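Local coordinates for ESX-1 secretion system protein eccD1 (PDB 4KV2) that forms part of the ESX-1 specialized secretion system, which delivers virulence factors including EsxA and EsxB to host cells during infection, at residues 28-31 and 32-36; 81-84 and 85-88. All coordinates share one frame; numbering follows the deposited sequence.

Overall arrangement
Both contacts are local and belong to one small ubiquitin-like domain, in which helix 31-41 packs on a mixed beta-sheet. Interaction 1 (28-31 with 32-36) starts the helix. Interaction 2 (81-84 with 85-88) is the turn that leads into strand 86-91. They lie in series along the chain and on opposite sides of its centre. Their centres are about 17 Å apart and their nearest atoms about 7 Å apart, so they do not touch. Leu-77 links them indirectly, since it packs against Tyr-30 of interaction 1 and against Val-82 and Leu-88 of interaction 2. Interaction 1 also reaches the second subunit of the assembly, whereas interaction 2 stays within its own chain.

Interaction 1: 28-31 and 32-36; sequences ETYI and DDTVA
Tyr-30 and Thr-34 meet in the first turn of helix 31-41, the helix that packs on the sheet of this ubiquitin-like domain. Tyr-30 is the N-cap residue. Its carbonyl O takes two hydrogen bonds from Thr-34. Thr-34 N arrives nearly along the C=O axis, 3.1 Å from Tyr-30 O. The hydroxyl OG1 of Thr-34 donates at 2.9 Å to the same Tyr-30 O, from 46° above the carbonyl plane. Thr-34 has OG1 beside its own backbone N (chi1 -60°), which lets both donors reach one oxygen. OG1 also lies in the plane of the Tyr-30 ring, at its edge near CD1.

One residue on, Val-35 N donates to Ile-31 O at 3.0 Å. The side chains of this pair touch loosely, CG1 of Ile-31 to CG2 of Val-35 at 4.4 Å, and both pack on Leu-90 of strand 86-91. The Tyr-30 ring is buried against Leu-21, Pro-22, Phe-63 and Leu-77.

Two waters serve the solvent side of the turn. The first lies 2.8 Å from Glu-28 O. It accepts from Asp-32 N, at 3.1 Å from that atom, and so satisfies an amide of the first helical turn. The Asp-33 carboxylate has a partner in the other chain: OD2 accepts from the backbone N of Asp-33 of the second subunit, which ties the helix start to the dimer contact. The second water bridges Glu-28 and Asp-32, donating to Glu-28 O at 2.8 Å and to Asp-32 OD2 at 3.0 Å.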
loop_
_atom_site.group_PDB
_atom_site.type_symbol
_atom_site.label_atom_id
_atom_site.label_comp_id
_atom_site.label_asym_id
_atom_site.label_seq_id
_atom_site.Cartn_x
_atom_site.Cartn_y
_atom_site.Cartn_z
ATOM N N GLU A 28 7.054 7.750 4.306
ATOM C CA GLU A 28 6.657 8.715 3.253
ATOM C C GLU A 28 6.355 8.065 1.891
ATOM O O GLU A 28 5.599 8.618 1.107
ATOM C CB GLU A 28 7.707 9.845 3.082
ATOM C CG GLU A 28 9.105 9.391 2.716
ATOM C CD GLU A 28 10.194 10.434 2.962
ATOM O OE1 GLU A 28 9.915 11.519 3.535
ATOM O OE2 GLU A 28 11.358 10.152 2.583
ATOM N N THR A 29 6.933 6.887 1.638
ATOM C CA THR A 29 6.815 6.209 0.342
ATOM C C THR A 29 5.390 5.662 0.116
ATOM O O THR A 29 4.927 5.580 -1.023
ATOM C CB THR A 29 7.828 5.035 0.237
ATOM O OG1 THR A 29 9.130 5.490 0.654
ATOM C CG2 THR A 29 7.911 4.521 -1.186
ATOM N N TYR A 30 4.689 5.338 1.195
ATOM C CA TYR A 30 3.374 4.722 1.082
ATOM C C TYR A 30 2.280 5.379 1.896
ATOM O O TYR A 30 1.126 4.971 1.815
ATOM C CB TYR A 30 3.452 3.212 1.434
ATOM C CG TYR A 30 3.950 2.938 2.838
ATOM C CD1 TYR A 30 3.071 2.908 3.923
ATOM C CD2 TYR A 30 5.295 2.707 3.072
ATOM C CE1 TYR A 30 3.528 2.664 5.206
ATOM C CE2 TYR A 30 5.769 2.441 4.353
ATOM C CZ TYR A 30 4.876 2.414 5.416
ATOM O OH TYR A 30 5.351 2.174 6.680
ATOM N N ILE A 31 2.582 6.418 2.656
ATOM C CA ILE A 31 1.538 6.951 3.530
ATOM C C ILE A 31 0.345 7.548 2.759
ATOM O O ILE A 31 -0.810 7.412 3.185
ATOM C CB ILE A 31 2.087 7.977 4.529
ATOM C CG1 ILE A 31 0.955 8.364 5.506
ATOM C CG2 ILE A 31 2.673 9.166 3.808
ATOM C CD1 ILE A 31 1.429 8.907 6.800
ATOM N N ASP A 32 0.611 8.197 1.630
ATOM C CA ASP A 32 -0.469 8.906 0.931
ATOM C C ASP A 32 -1.517 7.928 0.375
ATOM O O ASP A 32 -2.708 8.144 0.527
ATOM C CB ASP A 32 0.085 9.823 -0.149
ATOM C CG ASP A 32 0.791 11.039 0.437
ATOM O OD1 ASP A 32 0.280 11.672 1.423
ATOM O OD2 ASP A 32 1.835 11.391 -0.119
ATOM N N ASP A 33 -1.066 6.847 -0.242
ATOM C CA ASP A 33 -2.004 5.840 -0.727
ATOM C C ASP A 33 -2.649 5.021 0.436
ATOM O O ASP A 33 -3.774 4.531 0.285
ATOM C CB ASP A 33 -1.365 4.944 -1.786
ATOM C CG ASP A 33 -1.251 5.618 -3.184
ATOM O OD1 ASP A 33 -1.594 6.817 -3.350
ATOM O OD2 ASP A 33 -0.818 4.945 -4.141
ATOM N N THR A 34 -1.975 4.917 1.592
ATOM C CA THR A 34 -2.575 4.336 2.811
ATOM C C THR A 34 -3.787 5.154 3.236
ATOM O O THR A 34 -4.863 4.611 3.514
ATOM C CB THR A 34 -1.553 4.221 3.985
ATOM O OG1 THR A 34 -0.460 3.381 3.593
ATOM C CG2 THR A 34 -2.150 3.643 5.228
ATOM N N VAL A 35 -3.620 6.472 3.262
ATOM C CA VAL A 35 -4.717 7.366 3.621
ATOM C C VAL A 35 -5.841 7.180 2.611
ATOM O O VAL A 35 -7.007 7.074 2.975
ATOM C CB VAL A 35 -4.237 8.852 3.654
ATOM C CG1 VAL A 35 -5.422 9.790 3.736
ATOM C CG2 VAL A 35 -3.279 9.073 4.803
ATOM N N ALA A 36 -5.483 7.089 1.333
ATOM C CA ALA A 36 -6.477 6.980 0.285
ATOM C C ALA A 36 -7.291 5.671 0.378
ATOM O O ALA A 36 -8.518 5.662 0.242
ATOM C CB ALA A 36 -5.814 7.129 -1.057
HETATM O O HOH W 1 3.116 8.314 -0.165
HETATM O O HOH W 2 4.407 11.171 1.395
#

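Interaction 2: 81-84 and 85-88; sequences GVVD and GSLL
A type II beta turn from Val-83 to Ser-86 brings the chain into strand 86-91 of the ubiquitin-like sheet. Asp-84 and Gly-85 are its two central residues. Gly-85 takes the positive phi that the third position of a type II turn requires.

The turn is closed by two bonds from Ser-86 to one oxygen. Ser-86 N donates to Val-83 O at 3.1 Å, the standard bond of a beta turn. The hydroxyl adds a shorter one, with Ser-86 OG donating to Val-83 O at 2.8 Å. Both donors come from the same face of the carbonyl plane, tilted 26° to 28° from it. The hydroxyl is turned back over the turn because OG sits beside its own backbone N (chi1 -74°). A water donates to Ser-86 OG at 2.6 Å and makes a weak bond to Gly-81 O, so the hydroxyl is held from a second direction.

Apolar groups flank these bonds. CG2 of Val-83 lies 3.4 Å from Ser-86 OG. CG1 of Val-82 rests against CB of Ser-86 at 3.7 Å and reaches CD1 of Leu-88 at 4.3 Å. Val-82 and Leu-88 are buried, while Asp-84 and Gly-85 lie on the surface.

Asp-84 meets strand 5-12, where its OD1 accepts from Arg-7 N. Gly-85, Ser-86 and Leu-88 then form backbone bonds to Arg-7, Thr-9 and Leu-11, and strand 86-91 runs parallel to strand 5-12. Val-82 and Leu-88 both pack on Leu-77 and Arg-65, and they meet Val-8 and Ile-10 of strand 5-12 respectively.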
loop_
_atom_site.group_PDB
_atom_site.type_symbol
_atom_site.label_atom_id
_atom_site.label_comp_id
_atom_site.label_asym_id
_atom_site.label_seq_id
_atom_site.Cartn_x
_atom_site.Cartn_y
_atom_site.Cartn_z
ATOM N N GLY A 81 10.720 1.491 15.603
ATOM C CA GLY A 81 10.456 0.505 16.634
ATOM C C GLY A 81 9.025 0.011 16.684
ATOM O O GLY A 81 8.565 -0.441 17.722
ATOM N N VAL A 82 8.327 0.040 15.561
ATOM C CA VAL A 82 6.944 -0.428 15.528
ATOM C C VAL A 82 6.913 -1.950 15.350
ATOM O O VAL A 82 7.520 -2.483 14.418
ATOM C CB VAL A 82 6.153 0.276 14.402
ATOM C CG1 VAL A 82 4.726 -0.234 14.327
ATOM C CG2 VAL A 82 6.142 1.779 14.620
ATOM N N VAL A 83 6.176 -2.629 16.222
ATOM C CA VAL A 83 6.131 -4.099 16.274
ATOM C C VAL A 83 4.786 -4.576 15.776
ATOM O O VAL A 83 3.841 -3.792 15.734
ATOM C CB VAL A 83 6.403 -4.641 17.709
ATOM C CG1 VAL A 83 7.780 -4.211 18.186
ATOM C CG2 VAL A 83 5.352 -4.176 18.717
ATOM N N ASP A 84 4.703 -5.856 15.384
ATOM C CA ASP A 84 3.424 -6.436 14.939
ATOM C C ASP A 84 2.278 -6.188 15.928
ATOM O O ASP A 84 2.437 -6.390 17.146
ATOM C CB ASP A 84 3.527 -7.951 14.693
ATOM C CG ASP A 84 4.311 -8.301 13.441
ATOM O OD1 ASP A 84 4.193 -7.609 12.418
ATOM O OD2 ASP A 84 5.041 -9.294 13.473
ATOM N N GLY A 85 1.137 -5.749 15.386
ATOM C CA GLY A 85 -0.068 -5.489 16.170
ATOM C C GLY A 85 -0.142 -4.109 16.832
ATOM O O GLY A 85 -1.136 -3.780 17.486
ATOM N N SER A 86 0.895 -3.290 16.671
ATOM C CA SER A 86 0.915 -1.945 17.237
ATOM C C SER A 86 -0.266 -1.126 16.729
ATOM O O SER A 86 -0.622 -1.203 15.536
ATOM C CB SER A 86 2.197 -1.197 16.840
ATOM O OG SER A 86 3.354 -1.638 17.534
ATOM N N LEU A 87 -0.828 -0.304 17.622
ATOM C CA LEU A 87 -1.850 0.667 17.251
ATOM C C LEU A 87 -1.149 1.936 16.758
ATOM O O LEU A 87 -0.290 2.504 17.451
ATOM C CB LEU A 87 -2.735 1.090 18.443
ATOM C CG LEU A 87 -3.811 0.175 18.987
ATOM C CD1 LEU A 87 -4.792 0.960 19.855
ATOM C CD2 LEU A 87 -4.554 -0.481 17.845
ATOM N N LEU A 88 -1.562 2.371 15.580
ATOM C CA LEU A 88 -1.212 3.669 15.056
ATOM C C LEU A 88 -2.429 4.515 14.707
ATOM O O LEU A 88 -3.557 4.015 14.544
ATOM C CB LEU A 88 -0.305 3.491 13.825
ATOM C CG LEU A 88 1.062 2.851 14.082
ATOM C CD1 LEU A 88 1.860 2.635 12.779
ATOM C CD2 LEU A 88 1.897 3.665 15.031
HETATM O O HOH W 3 5.286 -0.347 18.682
#